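Local coordinates for quinoline 2-oxidoreductase large subunit (Pseudomonas putida, PDB 1T3Q), which carries the molybdenum-pterin cytosine dinucleotide cofactor with which this molybdenum hydroxylase of the xanthine dehydrogenase family oxidises quinoline, probably at position 2, at residues His484-Val489 with Lys537-Phe542; Thr488-Pro493 with Thr623-Ala628; Val497-Ser502 with Val529-Gly534; Asp520-Pro525 with Ser562-Arg567. All coordinates share one frame; numbering follows the deposited sequence.

Contact 1 (His484-Val489 with Lys537-Phe542); sequences HDSATV and KNTYGF
S486 and Y540 hold each other twice: S486 N donates an almost straight bond to Y540 O (2.8 Å), and Y540 N returns one to the hydroxyl OG of S486 (2.9 Å). With chi1 at 70°, OG leans toward the 537-542 chain and stands in for a main-chain acceptor. The H484 ring brings its edge to Y540 O, ND1 lying 3.6 Å from it near the ring plane. ND1 is buried here without a hydrogen-bond partner. The H484 and Y540 side chains cross at about a right angle, their ring planes 77° apart, and Y610 of the second subunit meets the Y540 ring edge-to-face. In the fold, the loop after strand 529-532 turns back along the start of strand 486-491, within the second molybdopterin cofactor-binding region. There D485 OD2 takes F542 N at 2.9 Å, from above the carboxylate plane, while also forming a salt bridge with R548. With an alanine here, the F542 amide would probably lose this carboxylate acceptor and R548 its charged mate. The F542 ring lies against the H484 backbone, CE1 3.3 Å from H484 N. CG2 of T539 lies 3.3 Å from T488 OG1, which is hydrogen-bonded to T627.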
loop_
_atom_site.group_PDB
_atom_site.type_symbol
_atom_site.label_atom_id
_atom_site.label_comp_id
_atom_site.label_asym_id
_atom_site.label_seq_id
_atom_site.Cartn_x
_atom_site.Cartn_y
_atom_site.Cartn_z
ATOM N N HIS B 484 -20.763 -3.006 18.818
ATOM C CA HIS B 484 -20.193 -4.247 18.317
ATOM C C HIS B 484 -18.698 -3.979 18.184
ATOM O O HIS B 484 -18.293 -3.032 17.514
ATOM C CB HIS B 484 -20.811 -4.600 16.958
ATOM C CG HIS B 484 -20.494 -5.986 16.486
ATOM N ND1 HIS B 484 -19.273 -6.333 15.947
ATOM C CD2 HIS B 484 -21.246 -7.112 16.470
ATOM C CE1 HIS B 484 -19.288 -7.613 15.617
ATOM N NE2 HIS B 484 -20.474 -8.108 15.924
ATOM N N ASP B 485 -17.887 -4.801 18.844
ATOM C CA ASP B 485 -16.442 -4.634 18.814
ATOM C C ASP B 485 -15.727 -5.971 18.849
ATOM O O ASP B 485 -15.577 -6.587 19.908
ATOM C CB ASP B 485 -15.993 -3.779 19.998
ATOM C CG ASP B 485 -16.634 -2.411 19.999
ATOM O OD1 ASP B 485 -17.734 -2.263 20.576
ATOM O OD2 ASP B 485 -16.044 -1.482 19.409
ATOM N N SER B 486 -15.273 -6.419 17.685
ATOM C CA SER B 486 -14.598 -7.700 17.603
ATOM C C SER B 486 -13.092 -7.547 17.466
ATOM O O SER B 486 -12.589 -6.494 17.079
ATOM C CB SER B 486 -15.138 -8.510 16.420
ATOM O OG SER B 486 -14.735 -7.949 15.177
ATOM N N ALA B 487 -12.381 -8.611 17.811
ATOM C CA ALA B 487 -10.933 -8.646 17.702
ATOM C C ALA B 487 -10.606 -10.022 17.174
ATOM O O ALA B 487 -11.368 -10.967 17.374
ATOM C CB ALA B 487 -10.281 -8.443 19.064
ATOM N N THR B 488 -9.481 -10.132 16.481
ATOM C CA THR B 488 -9.060 -11.412 15.962
ATOM C C THR B 488 -7.683 -11.684 16.530
ATOM O O THR B 488 -6.871 -10.769 16.682
ATOM C CB THR B 488 -8.999 -11.414 14.421
ATOM O OG1 THR B 488 -10.318 -11.211 13.893
ATOM C CG2 THR B 488 -8.461 -12.739 13.911
ATOM N N VAL B 489 -7.442 -12.940 16.876
ATOM C CA VAL B 489 -6.160 -13.343 17.422
ATOM C C VAL B 489 -5.737 -14.622 16.733
ATOM O O VAL B 489 -6.504 -15.586 16.660
ATOM C CB VAL B 489 -6.239 -13.592 18.949
ATOM C CG1 VAL B 489 -4.918 -14.161 19.452
ATOM C CG2 VAL B 489 -6.544 -12.293 19.670
ATOM N N LYS B 537 -10.426 -4.609 6.714
ATOM C CA LYS B 537 -10.433 -5.892 6.013
ATOM C C LYS B 537 -10.845 -7.031 6.940
ATOM O O LYS B 537 -11.372 -8.052 6.491
ATOM C CB LYS B 537 -9.054 -6.205 5.435
ATOM C CG LYS B 537 -8.771 -5.573 4.083
ATOM C CD LYS B 537 -7.429 -6.073 3.587
ATOM C CE LYS B 537 -7.323 -6.039 2.088
ATOM N NZ LYS B 537 -6.045 -6.679 1.656
ATOM N N ASN B 538 -10.579 -6.862 8.230
ATOM C CA ASN B 538 -10.927 -7.868 9.231
ATOM C C ASN B 538 -11.280 -7.202 10.556
ATOM O O ASN B 538 -10.709 -6.170 10.919
ATOM C CB ASN B 538 -9.774 -8.865 9.418
ATOM C CG ASN B 538 -9.489 -9.672 8.153
ATOM O OD1 ASN B 538 -8.749 -9.232 7.267
ATOM N ND2 ASN B 538 -10.097 -10.847 8.056
ATOM N N THR B 539 -12.215 -7.830 11.267
ATOM C CA THR B 539 -12.776 -7.379 12.540
ATOM C C THR B 539 -13.717 -6.211 12.264
ATOM O O THR B 539 -13.738 -5.670 11.161
ATOM C CB THR B 539 -11.710 -6.938 13.606
ATOM O OG1 THR B 539 -11.166 -5.654 13.275
ATOM C CG2 THR B 539 -10.597 -7.966 13.715
ATOM N N TYR B 540 -14.508 -5.845 13.262
ATOM C CA TYR B 540 -15.456 -4.747 13.130
ATOM C C TYR B 540 -15.713 -4.155 14.501
ATOM O O TYR B 540 -16.011 -4.884 15.451
ATOM C CB TYR B 540 -16.773 -5.259 12.533
ATOM C CG TYR B 540 -17.741 -4.156 12.177
ATOM C CD1 TYR B 540 -18.497 -3.518 13.157
ATOM C CD2 TYR B 540 -17.872 -3.726 10.858
ATOM C CE1 TYR B 540 -19.363 -2.472 12.833
ATOM C CE2 TYR B 540 -18.731 -2.681 10.524
ATOM C CZ TYR B 540 -19.469 -2.060 11.512
ATOM O OH TYR B 540 -20.291 -1.008 11.183
ATOM N N GLY B 541 -15.603 -2.837 14.615
ATOM C CA GLY B 541 -15.824 -2.213 15.906
ATOM C C GLY B 541 -16.143 -0.736 15.838
ATOM O O GLY B 541 -15.917 -0.087 14.821
ATOM N N PHE B 542 -16.663 -0.203 16.935
ATOM C CA PHE B 542 -17.029 1.203 17.001
ATOM C C PHE B 542 -15.831 2.146 17.136
ATOM O O PHE B 542 -15.976 3.358 17.000
ATOM C CB PHE B 542 -18.020 1.422 18.151
ATOM C CG PHE B 542 -19.449 1.093 17.793
ATOM C CD1 PHE B 542 -19.765 -0.087 17.119
ATOM C CD2 PHE B 542 -20.482 1.970 18.124
ATOM C CE1 PHE B 542 -21.086 -0.385 16.776
ATOM C CE2 PHE B 542 -21.813 1.678 17.786
ATOM C CZ PHE B 542 -22.112 0.499 17.110
HETATM O O HOH W 1 -10.698 -11.788 11.271
#

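Contact 2 (Thr488-Pro493 with Thr623-Ala628); sequences TVRIDP and TLEATA
An antiparallel strand pair within a four-stranded mixed sheet brings T488, V489, R490 and I491 against T627, A626, E625 and L624. V489 and A626 form the hydrogen-bonded pair, with V489 N to A626 O at 2.9 Å and A626 N to V489 O at 3.0 Å. I491 N extends the pairing to L624 O (2.9 Å), just before the second strand. T488 faces T627 and R490 faces E625 as non-hydrogen-bonded pairs, and their side chains share one face of the sheet. On it the two threonine hydroxyls meet, OG1 of T488 to OG1 of T627, at 2.6 Å; both have OG1 beside the backbone N (chi1 -64° and -59°), pointing the hydroxyls at each other. R490 and E625 touch through their aliphatic parts, R490 CB to E625 CG at 3.6 Å. R490 CD lies 3.4 Å from E625 OE2, but R490 NH1 stays 4.2 Å from E625 OE2, beyond a salt bridge, the guanidinium and carboxylate planes being 75° apart. The guanidinium turns instead to D492, with R490 NE 2.8 Å from D492 OD1 in a salt bridge whose hydrogen bond is bent and weak. E625 OE2 has its main partner in T539 N of the second subunit, where R490 NH1 also binds T536 O. On the opposite face, V489 lies against A560 and A626 against I563 of helix 549-576; I491 touches V568 of the same helix. I491 and L624 pack on each other and continue onto helix 602-611, while strand 497-501 borders strand 486-491 on the side away from E625.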
loop_
_atom_site.group_PDB
_atom_site.type_symbol
_atom_site.label_atom_id
_atom_site.label_comp_id
_atom_site.label_asym_id
_atom_site.label_seq_id
_atom_site.Cartn_x
_atom_site.Cartn_y
_atom_site.Cartn_z
ATOM N N THR B 488 -9.481 -10.132 16.481
ATOM C CA THR B 488 -9.060 -11.412 15.962
ATOM C C THR B 488 -7.683 -11.684 16.530
ATOM O O THR B 488 -6.871 -10.769 16.682
ATOM C CB THR B 488 -8.999 -11.414 14.421
ATOM O OG1 THR B 488 -10.318 -11.211 13.893
ATOM C CG2 THR B 488 -8.461 -12.739 13.911
ATOM N N VAL B 489 -7.442 -12.940 16.876
ATOM C CA VAL B 489 -6.160 -13.343 17.422
ATOM C C VAL B 489 -5.737 -14.622 16.733
ATOM O O VAL B 489 -6.504 -15.586 16.660
ATOM C CB VAL B 489 -6.239 -13.592 18.949
ATOM C CG1 VAL B 489 -4.918 -14.161 19.452
ATOM C CG2 VAL B 489 -6.544 -12.293 19.670
ATOM N N ARG B 490 -4.519 -14.614 16.206
ATOM C CA ARG B 490 -3.964 -15.777 15.543
ATOM C C ARG B 490 -2.648 -16.114 16.206
ATOM O O ARG B 490 -1.839 -15.229 16.475
ATOM C CB ARG B 490 -3.686 -15.497 14.059
ATOM C CG ARG B 490 -2.939 -16.636 13.353
ATOM C CD ARG B 490 -2.664 -16.301 11.886
ATOM N NE ARG B 490 -1.675 -15.233 11.753
ATOM C CZ ARG B 490 -1.521 -14.482 10.667
ATOM N NH1 ARG B 490 -2.293 -14.673 9.604
ATOM N NH2 ARG B 490 -0.600 -13.530 10.647
ATOM N N ILE B 491 -2.446 -17.391 16.484
ATOM C CA ILE B 491 -1.184 -17.822 17.051
ATOM C C ILE B 491 -0.440 -18.306 15.825
ATOM O O ILE B 491 -0.856 -19.267 15.182
ATOM C CB ILE B 491 -1.344 -18.996 18.036
ATOM C CG1 ILE B 491 -2.251 -18.585 19.199
ATOM C CG2 ILE B 491 0.038 -19.414 18.555
ATOM C CD1 ILE B 491 -2.523 -19.710 20.201
ATOM N N ASP B 492 0.639 -17.621 15.472
ATOM C CA ASP B 492 1.413 -18.016 14.309
ATOM C C ASP B 492 2.135 -19.338 14.607
ATOM O O ASP B 492 2.428 -19.642 15.765
ATOM C CB ASP B 492 2.382 -16.884 13.952
ATOM C CG ASP B 492 1.645 -15.590 13.625
ATOM O OD1 ASP B 492 0.952 -15.553 12.585
ATOM O OD2 ASP B 492 1.731 -14.624 14.412
ATOM N N PRO B 493 2.413 -20.143 13.568
ATOM C CA PRO B 493 3.087 -21.441 13.687
ATOM C C PRO B 493 4.314 -21.500 14.596
ATOM O O PRO B 493 4.485 -22.466 15.335
ATOM C CB PRO B 493 3.427 -21.786 12.242
ATOM C CG PRO B 493 2.282 -21.195 11.491
ATOM C CD PRO B 493 2.125 -19.839 12.153
ATOM N N THR B 623 -7.906 -25.044 14.236
ATOM C CA THR B 623 -7.877 -23.634 13.857
ATOM C C THR B 623 -7.302 -22.780 14.986
ATOM O O THR B 623 -7.882 -22.719 16.073
ATOM C CB THR B 623 -9.287 -23.106 13.549
ATOM O OG1 THR B 623 -9.951 -24.001 12.648
ATOM C CG2 THR B 623 -9.197 -21.728 12.907
ATOM N N LEU B 624 -6.171 -22.118 14.739
ATOM C CA LEU B 624 -5.575 -21.273 15.771
ATOM C C LEU B 624 -5.709 -19.769 15.523
ATOM O O LEU B 624 -4.822 -18.987 15.860
ATOM C CB LEU B 624 -4.102 -21.646 16.008
ATOM C CG LEU B 624 -3.850 -22.955 16.773
ATOM C CD1 LEU B 624 -2.378 -23.026 17.179
ATOM C CD2 LEU B 624 -4.726 -23.029 18.024
ATOM N N GLU B 625 -6.832 -19.378 14.929
ATOM C CA GLU B 625 -7.143 -17.978 14.680
ATOM C C GLU B 625 -8.637 -17.871 14.958
ATOM O O GLU B 625 -9.427 -18.667 14.444
ATOM C CB GLU B 625 -6.842 -17.576 13.226
ATOM C CG GLU B 625 -7.109 -16.096 12.947
ATOM C CD GLU B 625 -6.519 -15.613 11.623
ATOM O OE1 GLU B 625 -6.658 -14.409 11.320
ATOM O OE2 GLU B 625 -5.916 -16.428 10.892
ATOM N N ALA B 626 -9.023 -16.905 15.782
ATOM C CA ALA B 626 -10.429 -16.743 16.132
ATOM C C ALA B 626 -10.806 -15.284 16.309
ATOM O O ALA B 626 -9.951 -14.433 16.565
ATOM C CB ALA B 626 -10.736 -17.521 17.416
ATOM N N THR B 627 -12.101 -15.011 16.191
ATOM C CA THR B 627 -12.633 -13.664 16.313
ATOM C C THR B 627 -13.797 -13.661 17.301
ATOM O O THR B 627 -14.568 -14.618 17.368
ATOM C CB THR B 627 -13.126 -13.161 14.935
ATOM O OG1 THR B 627 -12.030 -13.181 14.011
ATOM C CG2 THR B 627 -13.680 -11.743 15.033
ATOM N N ALA B 628 -13.920 -12.585 18.068
ATOM C CA ALA B 628 -14.995 -12.478 19.037
ATOM C C ALA B 628 -15.297 -11.032 19.375
ATOM O O ALA B 628 -14.392 -10.208 19.496
ATOM C CB ALA B 628 -14.626 -13.236 20.316
#

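Contact 3 (Val497-Ser502 with Val529-Gly534); sequences VTVTTS and VVIQAG
Q532 reaches obliquely across T498 and T500 to place its amide NE2 3.0 Å from T500 OG1, with the hydroxyl close to the amide plane. On the way the amide lies against a methyl group, Q532 CD being 3.5 Å from T498 CG2. Beneath this the two backbones pair in parallel: V499 N meets V530 O at 2.9 Å and V499 O takes Q532 N at 2.7 Å, with V530 N to V497 O and T501 N to Q532 O continuing the pattern on either side. On the opposite face, V499 and I531 lie side by side, pointing the same way. With both chi1 and chi2 near -58°, the I531 chain folds back so that CD1 comes within 3.6 Å of V499 CB. V499 CG2 also touches V529 CG1 at 3.9 Å. The two strands are the outer members of a beta-alpha-beta crossover whose connecting helix, 510-522, covers this apolar face: A518 packs on V499 and V529, and L514 on I531. Next to the last backbone bond, T501 CG2 rests on A533 CB at 3.7 Å, and a water accepts from G534 N at 2.8 Å and lies within hydrogen-bonding distance of T501 O. Outward from the threonine face comes the second subunit: its N538 ND2 bonds to T500 OG1, giving this hydroxyl two donors, and its K537 O takes a further bond from Q532 NE2. T498 OG1 bonds to D492, just past neighbouring strand 486-491.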
loop_
_atom_site.group_PDB
_atom_site.type_symbol
_atom_site.label_atom_id
_atom_site.label_comp_id
_atom_site.label_asym_id
_atom_site.label_seq_id
_atom_site.Cartn_x
_atom_site.Cartn_y
_atom_site.Cartn_z
ATOM N N VAL B 497 2.374 -14.192 18.110
ATOM C CA VAL B 497 0.954 -13.850 18.119
ATOM C C VAL B 497 0.606 -12.616 17.288
ATOM O O VAL B 497 1.251 -11.576 17.409
ATOM C CB VAL B 497 0.474 -13.613 19.566
ATOM C CG1 VAL B 497 -1.009 -13.309 19.589
ATOM C CG2 VAL B 497 0.779 -14.836 20.422
ATOM N N THR B 498 -0.430 -12.741 16.460
ATOM C CA THR B 498 -0.895 -11.643 15.612
ATOM C C THR B 498 -2.310 -11.258 16.032
ATOM O O THR B 498 -3.235 -12.066 15.939
ATOM C CB THR B 498 -0.915 -12.049 14.129
ATOM O OG1 THR B 498 0.405 -12.426 13.720
ATOM C CG2 THR B 498 -1.400 -10.884 13.261
ATOM N N VAL B 499 -2.464 -10.026 16.507
ATOM C CA VAL B 499 -3.756 -9.515 16.954
ATOM C C VAL B 499 -4.272 -8.477 15.966
ATOM O O VAL B 499 -3.513 -7.630 15.495
ATOM C CB VAL B 499 -3.635 -8.840 18.345
ATOM C CG1 VAL B 499 -4.985 -8.303 18.794
ATOM C CG2 VAL B 499 -3.094 -9.834 19.357
ATOM N N THR B 500 -5.558 -8.555 15.641
ATOM C CA THR B 500 -6.160 -7.587 14.738
ATOM C C THR B 500 -7.289 -6.914 15.503
ATOM O O THR B 500 -8.155 -7.577 16.081
ATOM C CB THR B 500 -6.722 -8.245 13.460
ATOM O OG1 THR B 500 -5.684 -8.987 12.808
ATOM C CG2 THR B 500 -7.235 -7.172 12.494
ATOM N N THR B 501 -7.260 -5.591 15.535
ATOM C CA THR B 501 -8.280 -4.846 16.249
ATOM C C THR B 501 -8.977 -3.814 15.372
ATOM O O THR B 501 -8.449 -3.369 14.351
ATOM C CB THR B 501 -7.679 -4.142 17.481
ATOM O OG1 THR B 501 -8.723 -3.500 18.219
ATOM C CG2 THR B 501 -6.644 -3.105 17.061
ATOM N N SER B 502 -10.181 -3.456 15.793
ATOM C CA SER B 502 -11.014 -2.483 15.118
ATOM C C SER B 502 -10.782 -1.123 15.780
ATOM O O SER B 502 -11.270 -0.091 15.316
ATOM C CB SER B 502 -12.472 -2.910 15.259
ATOM O OG SER B 502 -12.696 -3.458 16.557
ATOM N N VAL B 529 4.232 -10.472 20.397
ATOM C CA VAL B 529 2.900 -10.094 19.938
ATOM C C VAL B 529 2.918 -8.837 19.082
ATOM O O VAL B 529 3.661 -7.900 19.367
ATOM C CB VAL B 529 1.974 -9.811 21.146
ATOM C CG1 VAL B 529 0.571 -9.454 20.668
ATOM C CG2 VAL B 529 1.944 -11.017 22.066
ATOM N N VAL B 530 2.102 -8.807 18.032
ATOM C CA VAL B 530 2.014 -7.607 17.213
ATOM C C VAL B 530 0.550 -7.203 17.075
ATOM O O VAL B 530 -0.325 -8.055 16.915
ATOM C CB VAL B 530 2.632 -7.784 15.799
ATOM C CG1 VAL B 530 1.859 -8.818 14.993
ATOM C CG2 VAL B 530 2.620 -6.448 15.076
ATOM N N ILE B 531 0.291 -5.904 17.173
ATOM C CA ILE B 531 -1.062 -5.390 17.044
ATOM C C ILE B 531 -1.273 -4.815 15.645
ATOM O O ILE B 531 -0.536 -3.929 15.202
ATOM C CB ILE B 531 -1.347 -4.287 18.085
ATOM C CG1 ILE B 531 -1.134 -4.838 19.499
ATOM C CG2 ILE B 531 -2.784 -3.772 17.929
ATOM C CD1 ILE B 531 -1.993 -6.050 19.826
ATOM N N GLN B 532 -2.280 -5.343 14.956
ATOM C CA GLN B 532 -2.643 -4.902 13.614
ATOM C C GLN B 532 -3.910 -4.072 13.727
ATOM O O GLN B 532 -4.918 -4.539 14.257
ATOM C CB GLN B 532 -2.901 -6.108 12.703
ATOM C CG GLN B 532 -1.654 -6.892 12.374
ATOM C CD GLN B 532 -1.906 -8.021 11.402
ATOM O OE1 GLN B 532 -0.997 -8.446 10.697
ATOM N NE2 GLN B 532 -3.137 -8.523 11.365
ATOM N N ALA B 533 -3.848 -2.839 13.236
ATOM C CA ALA B 533 -4.985 -1.931 13.283
ATOM C C ALA B 533 -4.948 -1.038 12.053
ATOM O O ALA B 533 -3.992 -1.076 11.288
ATOM C CB ALA B 533 -4.917 -1.084 14.540
ATOM N N GLY B 534 -5.988 -0.242 11.851
ATOM C CA GLY B 534 -5.996 0.652 10.705
ATOM C C GLY B 534 -6.474 0.076 9.384
ATOM O O GLY B 534 -6.123 0.590 8.317
HETATM O O HOH W 2 -8.248 -0.683 13.459
#

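Contact 4 (Asp520-Pro525 with Ser562-Arg567); sequences DVLGVP and SIVRER
R565 makes the one hydrogen bond between these segments, donating from NH2 to the main-chain oxygen V521 O at 2.8 Å. The donor lies in the carbonyl plane, on a lone pair, whereas the acceptor sits 28° out of the guanidinium plane. The bond is rather bent, with an N-H...O angle of 137°. The arginine starts out extended, CG anti to N, and a kink at chi3 (70°) swings the guanidinium toward the end of the other helix; the same bend brings CD to within 3.2 Å of V521 O. NH1 is engaged separately by A8 O. A guanidinium beside the carbonyls at a helix C-terminus is also likely to be favoured electrostatically. Replacing this arginine by a leucine removes both donors, and would probably leave V521 O and A8 O without these bonds and V521 CG1 without the flat group it lies over. Packing over a face is the second element: V521 CG1 lies 3.8 Å above the guanidinium plane, offset toward its rim, with the two side chains crossing at about a right angle. Purely apolar contact forms the third. L522 CD2 meets R565 CB at 3.8 Å, and more loosely V564 CG2 at 4.3 Å. L522 and V564 then continue onto the sheet, to V489 and V497 and to I491 respectively. Both helices, 510-522 and 549-576, pack on the same apolar face of that sheet, the shorter one ending in a Schellman motif with G523, of positive phi, as its C-prime residue.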
loop_
_atom_site.group_PDB
_atom_site.type_symbol
_atom_site.label_atom_id
_atom_site.label_comp_id
_atom_site.label_asym_id
_atom_site.label_seq_id
_atom_site.Cartn_x
_atom_site.Cartn_y
_atom_site.Cartn_z
ATOM N N ASP B 520 -0.345 -11.378 28.063
ATOM C CA ASP B 520 -0.761 -11.968 29.333
ATOM C C ASP B 520 -1.818 -13.050 29.192
ATOM O O ASP B 520 -1.775 -14.054 29.907
ATOM C CB ASP B 520 -1.239 -10.872 30.291
ATOM C CG ASP B 520 -0.080 -10.120 30.925
ATOM O OD1 ASP B 520 -0.314 -9.228 31.765
ATOM O OD2 ASP B 520 1.078 -10.438 30.579
ATOM N N VAL B 521 -2.767 -12.858 28.279
ATOM C CA VAL B 521 -3.814 -13.856 28.083
ATOM C C VAL B 521 -3.220 -15.173 27.576
ATOM O O VAL B 521 -3.577 -16.247 28.061
ATOM C CB VAL B 521 -4.892 -13.377 27.076
ATOM C CG1 VAL B 521 -5.872 -14.506 26.784
ATOM C CG2 VAL B 521 -5.644 -12.182 27.641
ATOM N N LEU B 522 -2.303 -15.086 26.614
ATOM C CA LEU B 522 -1.684 -16.278 26.042
ATOM C C LEU B 522 -0.420 -16.750 26.762
ATOM O O LEU B 522 0.154 -17.774 26.405
ATOM C CB LEU B 522 -1.383 -16.045 24.554
ATOM C CG LEU B 522 -2.631 -15.983 23.655
ATOM C CD1 LEU B 522 -2.268 -15.480 22.269
ATOM C CD2 LEU B 522 -3.259 -17.365 23.576
ATOM N N GLY B 523 0.012 -16.006 27.774
ATOM C CA GLY B 523 1.195 -16.399 28.524
ATOM C C GLY B 523 2.504 -16.337 27.761
ATOM O O GLY B 523 3.375 -17.192 27.947
ATOM N N VAL B 524 2.648 -15.334 26.901
ATOM C CA VAL B 524 3.864 -15.163 26.113
ATOM C C VAL B 524 4.400 -13.747 26.276
ATOM O O VAL B 524 3.686 -12.851 26.728
ATOM C CB VAL B 524 3.613 -15.408 24.609
ATOM C CG1 VAL B 524 3.178 -16.844 24.376
ATOM C CG2 VAL B 524 2.566 -14.429 24.087
ATOM N N PRO B 525 5.677 -13.527 25.919
ATOM C CA PRO B 525 6.275 -12.194 26.038
ATOM C C PRO B 525 5.542 -11.215 25.123
ATOM O O PRO B 525 5.139 -11.578 24.020
ATOM C CB PRO B 525 7.717 -12.411 25.576
ATOM C CG PRO B 525 7.967 -13.865 25.842
ATOM C CD PRO B 525 6.669 -14.511 25.447
ATOM N N SER B 562 -8.807 -16.255 24.088
ATOM C CA SER B 562 -9.263 -17.382 24.897
ATOM C C SER B 562 -9.652 -18.570 24.026
ATOM O O SER B 562 -9.344 -19.715 24.351
ATOM C CB SER B 562 -10.456 -16.968 25.764
ATOM O OG SER B 562 -10.951 -18.075 26.499
ATOM N N ILE B 563 -10.329 -18.295 22.916
ATOM C CA ILE B 563 -10.750 -19.360 22.018
ATOM C C ILE B 563 -9.564 -20.179 21.534
ATOM O O ILE B 563 -9.591 -21.412 21.583
ATOM C CB ILE B 563 -11.503 -18.805 20.796
ATOM C CG1 ILE B 563 -12.803 -18.136 21.253
ATOM C CG2 ILE B 563 -11.788 -19.930 19.802
ATOM C CD1 ILE B 563 -13.513 -17.388 20.159
ATOM N N VAL B 564 -8.519 -19.507 21.061
ATOM C CA VAL B 564 -7.361 -20.237 20.576
ATOM C C VAL B 564 -6.539 -20.797 21.735
ATOM O O VAL B 564 -5.929 -21.860 21.610
ATOM C CB VAL B 564 -6.493 -19.359 19.642
ATOM C CG1 VAL B 564 -7.295 -19.014 18.397
ATOM C CG2 VAL B 564 -6.050 -18.091 20.351
ATOM N N ARG B 565 -6.537 -20.096 22.864
ATOM C CA ARG B 565 -5.812 -20.569 24.042
ATOM C C ARG B 565 -6.383 -21.925 24.461
ATOM O O ARG B 565 -5.640 -22.860 24.749
ATOM C CB ARG B 565 -5.946 -19.580 25.205
ATOM C CG ARG B 565 -5.270 -20.052 26.505
ATOM C CD ARG B 565 -5.243 -18.961 27.578
ATOM N NE ARG B 565 -6.568 -18.677 28.125
ATOM C CZ ARG B 565 -6.811 -17.780 29.075
ATOM N NH1 ARG B 565 -8.050 -17.592 29.513
ATOM N NH2 ARG B 565 -5.817 -17.065 29.585
ATOM N N GLU B 566 -7.709 -22.032 24.481
ATOM C CA GLU B 566 -8.358 -23.283 24.862
ATOM C C GLU B 566 -7.954 -24.433 23.948
ATOM O O GLU B 566 -7.758 -25.548 24.409
ATOM C CB GLU B 566 -9.883 -23.125 24.859
ATOM C CG GLU B 566 -10.398 -22.316 26.035
ATOM C CD GLU B 566 -10.083 -22.985 27.363
ATOM O OE1 GLU B 566 -9.947 -22.269 28.380
ATOM O OE2 GLU B 566 -9.975 -24.232 27.386
ATOM N N ARG B 567 -7.812 -24.163 22.653
ATOM C CA ARG B 567 -7.427 -25.213 21.723
ATOM C C ARG B 567 -5.993 -25.657 21.989
ATOM O O ARG B 567 -5.655 -26.827 21.808
ATOM C CB ARG B 567 -7.622 -24.732 20.282
ATOM C CG ARG B 567 -9.101 -24.594 19.946
ATOM C CD ARG B 567 -9.377 -23.871 18.637
ATOM N NE ARG B 567 -10.812 -23.639 18.483
ATOM C CZ ARG B 567 -11.347 -22.801 17.600
ATOM N NH1 ARG B 567 -12.662 -22.653 17.539
ATOM N NH2 ARG B 567 -10.569 -22.106 16.782
#

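Contacts 1, 2 and 3 concern one four-stranded sheet: contacts 1 and 2 share T488 and V489 of strand 486-491, and strand 497-501 of contact 3 lies beside it, T488 O to T500 N being 2.8 Å. All four contacts are largely buried, contact 3 alone reaching an exposed residue, A533. The sheet's polar face, rich in threonines, meets the second subunit in contacts 2 and 3, and contact 1 touches that subunit too. Contact 4 touches no other chain; it joins helices on the apolar face, V564 packing on L624 and L522 on V497. Strand pairing rules contacts 2 and 3, side-chain-to-backbone bonds contacts 1 and 4. Contact 1 lies nearest the cofactor.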